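Local coordinates for F5/8 type C domain protein (PDB 7JRM), which probably helps a clostridial O-glycopeptidase recognise mucin glycans through a family 51 carbohydrate-binding module, at residues L351-N356 with N371-Q376; Q376-A381 with E450-V455; Y143-T148 with R189-V194; D81-L86 with D220-N225. One frame throughout, in Å; residues are numbered along the deposited sequence.

Interaction 1: L351-N356 with N371-Q376; sequences LNMDYN and NTLNAQ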
loop_
_atom_site.group_PDB
_atom_site.type_symbol
_atom_site.label_atom_id
_atom_site.label_comp_id
_atom_site.label_asym_id
_atom_site.label_seq_id
_atom_site.Cartn_x
_atom_site.Cartn_y
_atom_site.Cartn_z
ATOM N N LEU A 351 7.756 -34.456 -3.092
ATOM C CA LEU A 351 9.003 -35.171 -3.346
ATOM C C LEU A 351 8.921 -36.533 -2.671
ATOM O O LEU A 351 8.920 -36.620 -1.439
ATOM C CB LEU A 351 10.209 -34.379 -2.839
ATOM C CG LEU A 351 11.590 -34.919 -3.217
ATOM C CD1 LEU A 351 11.623 -35.354 -4.674
ATOM C CD2 LEU A 351 12.665 -33.879 -2.942
ATOM N N ASN A 352 8.851 -37.591 -3.476
ATOM C CA ASN A 352 8.782 -38.963 -2.980
ATOM C C ASN A 352 10.169 -39.581 -3.124
ATOM O O ASN A 352 10.539 -40.058 -4.199
ATOM C CB ASN A 352 7.731 -39.764 -3.743
ATOM C CG ASN A 352 6.330 -39.216 -3.555
ATOM O OD1 ASN A 352 5.940 -38.839 -2.450
ATOM N ND2 ASN A 352 5.565 -39.169 -4.638
ATOM N N MET A 353 10.935 -39.573 -2.037
ATOM C CA MET A 353 12.308 -40.066 -2.038
ATOM C C MET A 353 12.536 -41.050 -0.901
ATOM O O MET A 353 13.617 -41.103 -0.307
ATOM C CB MET A 353 13.303 -38.910 -1.956
ATOM C CG MET A 353 13.107 -37.998 -0.754
ATOM S SD MET A 353 14.146 -36.528 -0.821
ATOM C CE MET A 353 15.531 -37.056 0.179
ATOM N N ASP A 354 11.521 -41.847 -0.577
ATOM C CA ASP A 354 11.688 -42.889 0.423
ATOM C C ASP A 354 12.659 -43.953 -0.074
ATOM O O ASP A 354 12.761 -44.219 -1.276
ATOM C CB ASP A 354 10.342 -43.530 0.767
ATOM C CG ASP A 354 9.527 -42.696 1.736
ATOM O OD1 ASP A 354 10.113 -41.831 2.418
ATOM O OD2 ASP A 354 8.300 -42.911 1.820
ATOM N N TYR A 355 13.383 -44.556 0.871
ATOM C CA TYR A 355 14.338 -45.629 0.582
ATOM C C TYR A 355 15.431 -45.168 -0.381
ATOM O O TYR A 355 15.890 -45.926 -1.238
ATOM C CB TYR A 355 13.630 -46.873 0.040
ATOM C CG TYR A 355 12.311 -47.173 0.712
ATOM C CD1 TYR A 355 11.109 -46.989 0.040
ATOM C CD2 TYR A 355 12.265 -47.641 2.018
ATOM C CE1 TYR A 355 9.900 -47.262 0.649
ATOM C CE2 TYR A 355 11.061 -47.917 2.636
ATOM C CZ TYR A 355 9.882 -47.725 1.948
ATOM O OH TYR A 355 8.681 -47.999 2.559
ATOM N N ASN A 356 15.853 -43.916 -0.242
ATOM C CA ASN A 356 16.943 -43.376 -1.035
ATOM C C ASN A 356 18.213 -43.334 -0.180
ATOM O O ASN A 356 18.294 -43.985 0.868
ATOM C CB ASN A 356 16.544 -42.002 -1.588
ATOM C CG ASN A 356 15.822 -42.097 -2.920
ATOM O OD1 ASN A 356 16.376 -41.754 -3.964
ATOM N ND2 ASN A 356 14.581 -42.567 -2.887
ATOM N N ASN A 371 5.269 -29.134 0.278
ATOM C CA ASN A 371 4.464 -29.479 1.443
ATOM C C ASN A 371 4.403 -30.976 1.712
ATOM O O ASN A 371 4.035 -31.373 2.823
ATOM C CB ASN A 371 3.036 -28.943 1.282
ATOM C CG ASN A 371 2.954 -27.438 1.445
ATOM O OD1 ASN A 371 3.879 -26.806 1.956
ATOM N ND2 ASN A 371 1.843 -26.855 1.011
ATOM N N THR A 372 4.749 -31.809 0.734
ATOM C CA THR A 372 4.733 -33.263 0.882
ATOM C C THR A 372 6.147 -33.777 0.634
ATOM O O THR A 372 6.598 -33.847 -0.515
ATOM C CB THR A 372 3.733 -33.904 -0.078
ATOM O OG1 THR A 372 2.423 -33.385 0.178
ATOM C CG2 THR A 372 3.717 -35.415 0.104
ATOM N N LEU A 373 6.845 -34.136 1.708
ATOM C CA LEU A 373 8.207 -34.655 1.634
ATOM C C LEU A 373 8.224 -36.051 2.240
ATOM O O LEU A 373 8.063 -36.207 3.455
ATOM C CB LEU A 373 9.187 -33.729 2.353
ATOM C CG LEU A 373 10.647 -34.190 2.382
ATOM C CD1 LEU A 373 11.217 -34.265 0.975
ATOM C CD2 LEU A 373 11.483 -33.265 3.254
ATOM N N ASN A 374 8.417 -37.059 1.397
ATOM C CA ASN A 374 8.511 -38.453 1.822
ATOM C C ASN A 374 9.971 -38.877 1.665
ATOM O O ASN A 374 10.401 -39.286 0.586
ATOM C CB ASN A 374 7.574 -39.342 1.008
ATOM C CG ASN A 374 6.118 -38.935 1.146
ATOM O OD1 ASN A 374 5.593 -38.829 2.255
ATOM N ND2 ASN A 374 5.460 -38.704 0.017
ATOM N N ALA A 375 10.727 -38.775 2.755
ATOM C CA ALA A 375 12.153 -39.088 2.775
ATOM C C ALA A 375 12.479 -40.010 3.943
ATOM O O ALA A 375 13.437 -39.800 4.689
ATOM C CB ALA A 375 12.986 -37.812 2.849
ATOM N N GLN A 376 11.678 -41.056 4.109
ATOM C CA GLN A 376 11.821 -41.961 5.238
ATOM C C GLN A 376 12.674 -43.168 4.868
ATOM O O GLN A 376 12.690 -43.616 3.717
ATOM C CB GLN A 376 10.452 -42.430 5.730
ATOM C CG GLN A 376 9.610 -41.337 6.365
ATOM C CD GLN A 376 8.670 -41.874 7.425
ATOM O OE1 GLN A 376 7.996 -42.883 7.218
ATOM N NE2 GLN A 376 8.619 -41.200 8.569
#

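Interaction 2: Q376-A381 with E450-V455; sequences QEQFIA and EGFSGV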
loop_
_atom_site.group_PDB
_atom_site.type_symbol
_atom_site.label_atom_id
_atom_site.label_comp_id
_atom_site.label_asym_id
_atom_site.label_seq_id
_atom_site.Cartn_x
_atom_site.Cartn_y
_atom_site.Cartn_z
ATOM N N GLN A 376 11.678 -41.056 4.109
ATOM C CA GLN A 376 11.821 -41.961 5.238
ATOM C C GLN A 376 12.674 -43.168 4.868
ATOM O O GLN A 376 12.690 -43.616 3.717
ATOM C CB GLN A 376 10.452 -42.430 5.730
ATOM C CG GLN A 376 9.610 -41.337 6.365
ATOM C CD GLN A 376 8.670 -41.874 7.425
ATOM O OE1 GLN A 376 7.996 -42.883 7.218
ATOM N NE2 GLN A 376 8.619 -41.200 8.569
ATOM N N GLU A 377 13.394 -43.684 5.866
ATOM C CA GLU A 377 14.174 -44.917 5.752
ATOM C C GLU A 377 15.242 -44.805 4.661
ATOM O O GLU A 377 15.298 -45.596 3.717
ATOM C CB GLU A 377 13.258 -46.121 5.512
ATOM C CG GLU A 377 12.431 -46.512 6.725
ATOM C CD GLU A 377 11.542 -47.711 6.467
ATOM O OE1 GLU A 377 11.941 -48.592 5.675
ATOM O OE2 GLU A 377 10.443 -47.775 7.057
ATOM N N GLN A 378 16.100 -43.803 4.815
ATOM C CA GLN A 378 17.258 -43.665 3.949
ATOM C C GLN A 378 18.371 -44.607 4.402
ATOM O O GLN A 378 18.370 -45.123 5.522
ATOM C CB GLN A 378 17.766 -42.222 3.949
ATOM C CG GLN A 378 16.687 -41.179 3.715
ATOM C CD GLN A 378 16.238 -41.123 2.270
ATOM O OE1 GLN A 378 17.042 -40.886 1.369
ATOM N NE2 GLN A 378 14.948 -41.341 2.042
ATOM N N PHE A 379 19.329 -44.833 3.506
ATOM C CA PHE A 379 20.536 -45.584 3.840
ATOM C C PHE A 379 21.703 -44.955 3.094
ATOM O O PHE A 379 21.758 -45.018 1.863
ATOM C CB PHE A 379 20.407 -47.064 3.489
ATOM C CG PHE A 379 21.679 -47.834 3.684
ATOM C CD1 PHE A 379 22.154 -48.097 4.958
ATOM C CD2 PHE A 379 22.416 -48.272 2.596
ATOM C CE1 PHE A 379 23.329 -48.797 5.144
ATOM C CE2 PHE A 379 23.592 -48.972 2.776
ATOM C CZ PHE A 379 24.050 -49.233 4.052
ATOM N N ILE A 380 22.633 -44.364 3.835
ATOM C CA ILE A 380 23.779 -43.670 3.262
ATOM C C ILE A 380 25.021 -44.460 3.649
ATOM O O ILE A 380 25.491 -44.386 4.791
ATOM C CB ILE A 380 23.863 -42.216 3.738
ATOM C CG1 ILE A 380 22.502 -41.530 3.591
ATOM C CG2 ILE A 380 24.928 -41.463 2.957
ATOM C CD1 ILE A 380 21.785 -41.303 4.907
ATOM N N ALA A 381 25.557 -45.225 2.702
ATOM C CA ALA A 381 26.810 -45.945 2.903
ATOM C C ALA A 381 27.953 -44.940 2.852
ATOM O O ALA A 381 28.407 -44.548 1.776
ATOM C CB ALA A 381 26.979 -47.032 1.848
ATOM N N GLU A 450 10.794 -34.968 10.949
ATOM C CA GLU A 450 9.487 -34.908 10.306
ATOM C C GLU A 450 9.585 -35.366 8.856
ATOM O O GLU A 450 9.966 -34.590 7.975
ATOM C CB GLU A 450 8.912 -33.492 10.386
ATOM C CG GLU A 450 7.555 -33.331 9.714
ATOM C CD GLU A 450 6.589 -34.443 10.074
ATOM O OE1 GLU A 450 6.375 -35.343 9.234
ATOM O OE2 GLU A 450 6.041 -34.418 11.197
ATOM N N GLY A 451 9.250 -36.631 8.605
ATOM C CA GLY A 451 9.304 -37.192 7.274
ATOM C C GLY A 451 10.687 -37.540 6.770
ATOM O O GLY A 451 10.816 -37.974 5.619
ATOM N N PHE A 452 11.725 -37.369 7.588
ATOM C CA PHE A 452 13.104 -37.627 7.184
ATOM C C PHE A 452 13.742 -38.554 8.210
ATOM O O PHE A 452 13.961 -38.158 9.358
ATOM C CB PHE A 452 13.893 -36.323 7.058
ATOM C CG PHE A 452 15.274 -36.499 6.495
ATOM C CD1 PHE A 452 15.499 -37.347 5.424
ATOM C CD2 PHE A 452 16.347 -35.807 7.032
ATOM C CE1 PHE A 452 16.769 -37.507 4.903
ATOM C CE2 PHE A 452 17.619 -35.960 6.515
ATOM C CZ PHE A 452 17.830 -36.811 5.449
ATOM N N SER A 453 14.041 -39.783 7.795
ATOM C CA SER A 453 14.641 -40.772 8.679
ATOM C C SER A 453 15.506 -41.713 7.854
ATOM O O SER A 453 15.404 -41.763 6.625
ATOM C CB SER A 453 13.573 -41.560 9.446
ATOM O OG SER A 453 13.005 -42.571 8.631
ATOM N N GLY A 454 16.363 -42.458 8.540
ATOM C CA GLY A 454 17.198 -43.429 7.860
ATOM C C GLY A 454 18.401 -43.810 8.707
ATOM O O GLY A 454 18.406 -43.629 9.923
ATOM N N VAL A 455 19.415 -44.340 8.023
ATOM C CA VAL A 455 20.617 -44.864 8.662
ATOM C C VAL A 455 21.828 -44.445 7.842
ATOM O O VAL A 455 21.876 -44.683 6.631
ATOM C CB VAL A 455 20.570 -46.400 8.795
ATOM C CG1 VAL A 455 21.968 -46.964 9.022
ATOM C CG2 VAL A 455 19.628 -46.814 9.912
#

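Interaction 3: Y143-T148 with R189-V194; sequences YDIFDT and RLVVDV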
loop_
_atom_site.group_PDB
_atom_site.type_symbol
_atom_site.label_atom_id
_atom_site.label_comp_id
_atom_site.label_asym_id
_atom_site.label_seq_id
_atom_site.Cartn_x
_atom_site.Cartn_y
_atom_site.Cartn_z
ATOM N N TYR A 143 -1.450 31.211 1.670
ATOM C CA TYR A 143 -2.601 30.339 1.505
ATOM C C TYR A 143 -3.111 30.396 0.070
ATOM O O TYR A 143 -2.917 31.386 -0.641
ATOM C CB TYR A 143 -3.714 30.721 2.481
ATOM C CG TYR A 143 -3.339 30.514 3.932
ATOM C CD1 TYR A 143 -3.050 29.246 4.418
ATOM C CD2 TYR A 143 -3.267 31.585 4.813
ATOM C CE1 TYR A 143 -2.706 29.048 5.743
ATOM C CE2 TYR A 143 -2.923 31.398 6.140
ATOM C CZ TYR A 143 -2.644 30.128 6.599
ATOM O OH TYR A 143 -2.301 29.937 7.918
ATOM N N ASP A 144 -3.770 29.318 -0.351
ATOM C CA ASP A 144 -4.220 29.155 -1.728
ATOM C C ASP A 144 -5.726 29.296 -1.888
ATOM O O ASP A 144 -6.188 30.004 -2.787
ATOM C CB ASP A 144 -3.774 27.787 -2.266
ATOM C CG ASP A 144 -2.269 27.614 -2.251
ATOM O OD1 ASP A 144 -1.563 28.491 -2.792
ATOM O OD2 ASP A 144 -1.791 26.600 -1.700
ATOM N N ILE A 145 -6.510 28.638 -1.037
ATOM C CA ILE A 145 -7.957 28.557 -1.195
ATOM C C ILE A 145 -8.621 28.890 0.133
ATOM O O ILE A 145 -8.173 28.440 1.193
ATOM C CB ILE A 145 -8.387 27.156 -1.686
ATOM C CG1 ILE A 145 -8.022 26.970 -3.160
ATOM C CG2 ILE A 145 -9.878 26.929 -1.471
ATOM C CD1 ILE A 145 -8.797 27.869 -4.096
ATOM N N PHE A 146 -9.685 29.688 0.077
ATOM C CA PHE A 146 -10.545 29.939 1.223
ATOM C C PHE A 146 -11.882 29.242 1.005
ATOM O O PHE A 146 -12.528 29.442 -0.027
ATOM C CB PHE A 146 -10.763 31.435 1.447
ATOM C CG PHE A 146 -11.812 31.740 2.476
ATOM C CD1 PHE A 146 -11.596 31.439 3.812
ATOM C CD2 PHE A 146 -13.017 32.315 2.110
ATOM C CE1 PHE A 146 -12.562 31.712 4.764
ATOM C CE2 PHE A 146 -13.985 32.593 3.057
ATOM C CZ PHE A 146 -13.757 32.289 4.386
ATOM N N ASP A 147 -12.291 28.432 1.979
ATOM C CA ASP A 147 -13.500 27.626 1.886
ATOM C C ASP A 147 -14.329 27.823 3.146
ATOM O O ASP A 147 -13.788 27.828 4.256
ATOM C CB ASP A 147 -13.150 26.143 1.701
ATOM C CG ASP A 147 -14.347 25.300 1.314
ATOM O OD1 ASP A 147 -15.425 25.873 1.053
ATOM O OD2 ASP A 147 -14.204 24.060 1.263
ATOM N N THR A 148 -15.641 27.982 2.976
ATOM C CA THR A 148 -16.505 28.257 4.114
ATOM C C THR A 148 -17.956 27.960 3.759
ATOM O O THR A 148 -18.348 28.010 2.590
ATOM C CB THR A 148 -16.375 29.714 4.578
ATOM O OG1 THR A 148 -17.120 29.904 5.787
ATOM C CG2 THR A 148 -16.903 30.667 3.513
ATOM N N ARG A 189 -22.094 27.626 0.102
ATOM C CA ARG A 189 -20.656 27.407 0.146
ATOM C C ARG A 189 -19.939 28.467 -0.679
ATOM O O ARG A 189 -20.404 28.849 -1.756
ATOM C CB ARG A 189 -20.298 26.013 -0.374
ATOM C CG ARG A 189 -18.852 25.609 -0.133
ATOM C CD ARG A 189 -18.613 24.159 -0.524
ATOM N NE ARG A 189 -17.267 23.711 -0.181
ATOM C CZ ARG A 189 -16.673 22.647 -0.712
ATOM N NH1 ARG A 189 -17.307 21.914 -1.617
ATOM N NH2 ARG A 189 -15.445 22.314 -0.338
ATOM N N LEU A 190 -18.806 28.940 -0.165
ATOM C CA LEU A 190 -17.973 29.920 -0.852
ATOM C C LEU A 190 -16.547 29.394 -0.902
ATOM O O LEU A 190 -15.934 29.160 0.144
ATOM C CB LEU A 190 -18.020 31.282 -0.153
ATOM C CG LEU A 190 -19.384 31.972 -0.066
ATOM C CD1 LEU A 190 -19.276 33.278 0.708
ATOM C CD2 LEU A 190 -19.959 32.215 -1.455
ATOM N N VAL A 191 -16.026 29.209 -2.111
ATOM C CA VAL A 191 -14.663 28.736 -2.333
ATOM C C VAL A 191 -13.946 29.805 -3.144
ATOM O O VAL A 191 -14.264 30.015 -4.323
ATOM C CB VAL A 191 -14.631 27.380 -3.050
ATOM C CG1 VAL A 191 -13.199 26.890 -3.191
ATOM C CG2 VAL A 191 -15.475 26.362 -2.297
ATOM N N VAL A 192 -12.981 30.480 -2.523
ATOM C CA VAL A 192 -12.355 31.669 -3.090
ATOM C C VAL A 192 -10.867 31.412 -3.287
ATOM O O VAL A 192 -10.191 30.906 -2.383
ATOM C CB VAL A 192 -12.575 32.904 -2.198
ATOM C CG1 VAL A 192 -12.046 34.156 -2.883
ATOM C CG2 VAL A 192 -14.049 33.055 -1.858
ATOM N N ASP A 193 -10.364 31.770 -4.467
ATOM C CA ASP A 193 -8.931 31.753 -4.731
ATOM C C ASP A 193 -8.274 32.922 -4.006
ATOM O O ASP A 193 -8.636 34.080 -4.232
ATOM C CB ASP A 193 -8.681 31.838 -6.236
ATOM C CG ASP A 193 -7.239 31.541 -6.617
ATOM O OD1 ASP A 193 -6.358 31.564 -5.733
ATOM O OD2 ASP A 193 -6.987 31.289 -7.814
ATOM N N VAL A 194 -7.313 32.621 -3.131
ATOM C CA VAL A 194 -6.617 33.657 -2.375
ATOM C C VAL A 194 -5.116 33.537 -2.608
ATOM O O VAL A 194 -4.310 33.927 -1.756
ATOM C CB VAL A 194 -6.953 33.576 -0.873
ATOM C CG1 VAL A 194 -8.434 33.841 -0.643
ATOM C CG2 VAL A 194 -6.557 32.221 -0.305
#

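Interaction 4: D81-L86 with D220-N225; sequences DKETQL and DAKFRN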
loop_
_atom_site.group_PDB
_atom_site.type_symbol
_atom_site.label_atom_id
_atom_site.label_comp_id
_atom_site.label_asym_id
_atom_site.label_seq_id
_atom_site.Cartn_x
_atom_site.Cartn_y
_atom_site.Cartn_z
ATOM N N ASP A 81 -4.751 19.986 0.155
ATOM C CA ASP A 81 -4.290 19.040 1.164
ATOM C C ASP A 81 -4.445 19.610 2.571
ATOM O O ASP A 81 -5.479 19.410 3.216
ATOM C CB ASP A 81 -2.830 18.656 0.911
ATOM C CG ASP A 81 -2.353 17.541 1.824
ATOM O OD1 ASP A 81 -3.205 16.785 2.336
ATOM O OD2 ASP A 81 -1.126 17.420 2.029
ATOM N N LYS A 82 -3.423 20.314 3.051
ATOM C CA LYS A 82 -3.446 20.842 4.409
ATOM C C LYS A 82 -4.485 21.949 4.542
ATOM O O LYS A 82 -4.643 22.790 3.651
ATOM C CB LYS A 82 -2.068 21.372 4.799
ATOM C CG LYS A 82 -0.976 20.314 4.835
ATOM C CD LYS A 82 -1.435 19.064 5.568
ATOM C CE LYS A 82 -0.266 18.132 5.842
ATOM N NZ LYS A 82 -0.708 16.720 6.015
ATOM N N GLU A 83 -5.195 21.947 5.667
ATOM C CA GLU A 83 -6.218 22.941 5.948
ATOM C C GLU A 83 -5.940 23.604 7.289
ATOM O O GLU A 83 -5.385 22.989 8.203
ATOM C CB GLU A 83 -7.622 22.318 5.953
ATOM C CG GLU A 83 -8.031 21.710 4.623
ATOM C CD GLU A 83 -9.305 20.892 4.718
ATOM O OE1 GLU A 83 -9.864 20.786 5.829
ATOM O OE2 GLU A 83 -9.746 20.356 3.680
ATOM N N THR A 84 -6.329 24.873 7.392
ATOM C CA THR A 84 -6.157 25.658 8.608
ATOM C C THR A 84 -7.455 26.394 8.896
ATOM O O THR A 84 -7.878 27.242 8.103
ATOM C CB THR A 84 -5.001 26.655 8.474
ATOM O OG1 THR A 84 -3.807 25.962 8.092
ATOM C CG2 THR A 84 -4.767 27.376 9.793
ATOM N N GLN A 85 -8.085 26.069 10.022
ATOM C CA GLN A 85 -9.306 26.755 10.414
ATOM C C GLN A 85 -9.008 28.210 10.753
ATOM O O GLN A 85 -8.006 28.520 11.401
ATOM C CB GLN A 85 -9.950 26.057 11.612
ATOM C CG GLN A 85 -10.529 24.687 11.298
ATOM C CD GLN A 85 -11.891 24.767 10.635
ATOM O OE1 GLN A 85 -12.573 25.789 10.713
ATOM N NE2 GLN A 85 -12.295 23.686 9.980
ATOM N N LEU A 86 -9.885 29.108 10.298
ATOM C CA LEU A 86 -9.717 30.521 10.620
ATOM C C LEU A 86 -9.870 30.764 12.116
ATOM O O LEU A 86 -9.193 31.627 12.687
ATOM C CB LEU A 86 -10.722 31.363 9.832
ATOM C CG LEU A 86 -10.197 32.036 8.561
ATOM C CD1 LEU A 86 -9.662 31.002 7.582
ATOM C CD2 LEU A 86 -11.284 32.873 7.916
ATOM N N ASP A 220 -17.194 26.445 9.382
ATOM C CA ASP A 220 -16.088 25.645 8.854
ATOM C C ASP A 220 -15.157 26.475 7.974
ATOM O O ASP A 220 -14.504 25.943 7.073
ATOM C CB ASP A 220 -16.603 24.423 8.086
ATOM C CG ASP A 220 -15.740 23.193 8.298
ATOM O OD1 ASP A 220 -15.667 22.706 9.446
ATOM O OD2 ASP A 220 -15.141 22.710 7.314
ATOM N N ALA A 221 -15.096 27.782 8.227
ATOM C CA ALA A 221 -14.237 28.667 7.450
ATOM C C ALA A 221 -12.778 28.287 7.649
ATOM O O ALA A 221 -12.285 28.258 8.781
ATOM C CB ALA A 221 -14.475 30.120 7.856
ATOM N N LYS A 222 -12.087 27.997 6.550
ATOM C CA LYS A 222 -10.732 27.475 6.648
ATOM C C LYS A 222 -9.961 27.796 5.378
ATOM O O LYS A 222 -10.541 27.935 4.297
ATOM C CB LYS A 222 -10.741 25.962 6.889
ATOM C CG LYS A 222 -11.410 25.165 5.778
ATOM C CD LYS A 222 -11.512 23.691 6.133
ATOM C CE LYS A 222 -12.405 22.946 5.153
ATOM N NZ LYS A 222 -12.723 21.569 5.626
ATOM N N PHE A 223 -8.646 27.917 5.527
ATOM C CA PHE A 223 -7.752 27.986 4.384
ATOM C C PHE A 223 -7.420 26.579 3.909
ATOM O O PHE A 223 -7.409 25.624 4.689
ATOM C CB PHE A 223 -6.463 28.726 4.744
ATOM C CG PHE A 223 -6.631 30.211 4.891
ATOM C CD1 PHE A 223 -7.021 30.989 3.813
ATOM C CD2 PHE A 223 -6.388 30.832 6.106
ATOM C CE1 PHE A 223 -7.172 32.357 3.944
ATOM C CE2 PHE A 223 -6.536 32.201 6.243
ATOM C CZ PHE A 223 -6.929 32.965 5.160
ATOM N N ARG A 224 -7.157 26.452 2.610
ATOM C CA ARG A 224 -6.783 25.173 2.020
ATOM C C ARG A 224 -5.607 25.393 1.083
ATOM O O ARG A 224 -5.656 26.270 0.217
ATOM C CB ARG A 224 -7.957 24.539 1.266
ATOM C CG ARG A 224 -9.200 24.316 2.113
ATOM C CD ARG A 224 -10.371 23.855 1.263
ATOM N NE ARG A 224 -10.169 22.510 0.732
ATOM C CZ ARG A 224 -11.042 21.517 0.863
ATOM N NH1 ARG A 224 -10.777 20.325 0.348
ATOM N NH2 ARG A 224 -12.182 21.715 1.511
ATOM N N ASN A 225 -4.556 24.598 1.258
ATOM C CA ASN A 225 -3.328 24.745 0.493
ATOM C C ASN A 225 -3.128 23.559 -0.441
ATOM O O ASN A 225 -3.519 22.429 -0.133
ATOM C CB ASN A 225 -2.115 24.879 1.417
ATOM C CG ASN A 225 -1.906 26.298 1.900
ATOM O OD1 ASN A 225 -2.773 27.154 1.728
ATOM N ND2 ASN A 225 -0.754 26.555 2.505
HETATM O O HOH W 1 -0.757 21.403 1.681
HETATM O O HOH W 2 -11.748 18.979 4.054
#

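Interaction 1: L351-N356 with N371-Q376
Leu-351 and Leu-373 pair in the parallel sheet of a leucine-rich repeat, where each turn of the coil adds a short strand with the LxxLxLxxN signature. Leu-351 N donates to Thr-372 O (2.9 Å), its carbonyl receives Asn-374 N, and Met-353 N carries the run on to Asn-374 O. Both leucines turn to the side where Leu-331 and Leu-364 also pack against Leu-351, and CD1 of Leu-373 rests against CB of Leu-351 at 3.9 Å. The next apolar position of the two turns holds Met-353 and Ala-375. Here CG of Met-353 stands between its own backbone N and carbonyl carbon (chi1 56°), 3.6 Å from CB of Ala-375, and the bend at chi3 brings CE to 3.8 Å from the same methyl.

On the other face, the amides of Asn-352 and Asn-374 lie side by side, 14° from coplanar. ND2 of Asn-374, with the acceptor in its own amide plane, meets the Asn-352 carbonyl nearly head-on, though the N-H itself is bent at 152°; the modelled 2.5 Å to OD1 is doubtfully short.

Past the strand, the chain enters a type II turn from Met-353 to Asn-356. Asn-356 fills the asparagine position of the signature, its amide bonded to the backbone of Leu-333 and Val-336, and Gln-378 takes the equivalent place one turn on, donating to Met-353 O. Asp-354 OD1 receives the N-H of Gln-376, at a modelled separation too short to be trusted. The last link is a nearly straight bond of 3.1 Å from Tyr-355 N to Gln-376 O.

Interaction 2: Q376-A381 with E450-V455
Gly-451 opens the join between the leucine-rich repeat and the C-terminal beta domain, an arrangement resembling that of internalins, in which a repeat sheet leads into an immunoglobulin-like one. Its carbonyl O lies 3.6 Å from CG of Gln-376, at the corner where the repeat strand changes course.

Phe-452 comes next, and its CE1 meets CG of Gln-378 at 3.9 Å, the two side chains crossing at about a right angle. Gln-378 bends at chi2 (-75°) beside the ring, and its amide is tied back to the repeat by Met-353 O and Val-358 N.

Ser-453 holds two consecutive N-H groups. Its OG accepts Glu-377 N at 3.0 Å, and its carbonyl O accepts Gln-378 N at 2.8 Å; together they grip the corner at Glu-377, whose phi is positive.

At Gly-454 the strands come very close, with CA only 3.9 Å from CA of Gln-378, and the strand directions differ by 44°, so this is a strongly twisted parallel pair. The glycine has backbone angles that a residue with a side chain would hardly adopt.

Val-455 completes the ladder. Its N donates to Gln-378 O at 2.8 Å, arriving from well above the carbonyl plane, probably a consequence of the twist. The next bond is better aligned: Ile-380 N donates to Val-455 O at 2.9 Å within the carbonyl plane. That oxygen also faces the CA-H of Phe-379, and CD1 of the Phe-379 ring touches Val-455 CG1 at 4.2 Å.

Interaction 3: Y143-T148 with R189-V194
Arg-189 grips Asp-147 side-on through two nitrogens. NH2 gives a straight bond to OD2 (2.7 Å, 168°) with the oxygen in the guanidinium plane, while NE reaches the syn lone pair of OD1 at 3.1 Å. Because carboxylate and guanidinium planes are 33° apart, the fit is twisted rather than flat. The arginine chain is fully extended from CG to NE, which carries its head across to the neighbouring strand. OD2 also receives Arg-224 NH2, and Arg-189 NH2 reaches Ala-15 O in the sheet of the N-terminal domain; two positive groups thus converge on one carboxylate, probably stabilising its charge.

Antiparallel backbone bonds run alongside the bridge. Phe-146 and Val-192 form a hydrogen-bonded pair, N to O in both directions at 2.8 and 2.7 Å, and Thr-148 pairs likewise with Leu-190.

Packing differs on the two faces. Beside the salt bridge, Val-191 puts CG2 at 3.4 Å from Asp-147 OD1 and CG1 at 3.7 Å from Ile-145 CG2. On the opposite face, CG2 of Val-192 sits at the edge of the Phe-146 ring, 4.2 Å from CD2, and Val-194 CG1 lies 3.9 Å from Phe-146 CB. Val-168, Ile-200 and Leu-202 of the second sheet close over the phenylalanine. This apolar filling between two antiparallel sheets is that of the beta-sandwich of NPCBM (CBM51) modules.

Interaction 4: D81-L86 with D220-N225
Asp-81 N donates to Asn-225 O at 2.8 Å, beginning an antiparallel pairing that joins the first strand of the NPCBM beta-sandwich to strand 215-224. The Lys-82 carbonyl accepts Asn-225 N.

Glu-83 joins a salt-bridge network with Asp-220, Lys-222 and Arg-224. Its OE1 meets Lys-222 NZ at 3.0 Å, the ammonium approaching from above the carboxylate plane. Lys-222 CG lies between backbone N and carbonyl carbon (chi1 61°), and the extended chain beyond it carries NZ there. OE2 lies over the centre of the Arg-224 guanidinium, 3.3 Å from CZ, a purely electrostatic contact because no N-H points at it; NE bonds Thr-80 OG1. Lys-222 NZ has a second carboxylate partner in Asp-220 OD2 at 3.2 Å, and a water spans NZ and Glu-83 OE2.

Thr-84 forms the hydrogen-bonded pair with Phe-223, giving its N-H to Phe-223 O and taking Phe-223 N at 2.8 Å. Leu-86 ends the ladder with N to Ala-221 O at 3.0 Å. Its side chain turns to the buried side, among Phe-146 and Leu-202, and sets a methyl over one face of the Phe-223 ring in a CH-pi contact, CD1 standing 3.9 Å from the ring centroid and 26° off its normal.

Interactions 1 and 2 adjoin in one mixed sheet and share strand 372-384, interaction 1 pairing it with strand 350-352 of the preceding repeat turn and interaction 2 with strand 452-461; both are parallel and partly buried. Interactions 3 and 4 form a second cluster across the chain's centre; the centres of interactions 2 and 4 are about 72 Å apart. There strand 145-152 neighbours strand 215-224 in one antiparallel sheet. Interaction 3 is buried, with aromatic and aliphatic packing and a salt bridge to a buried carboxylate, whereas interaction 4 carries a more water-accessible charge network; Arg-224 connects the two. The second cluster uses ion pairs, the first amides, a serine hydroxyl and an aspartate accepting backbone N-H.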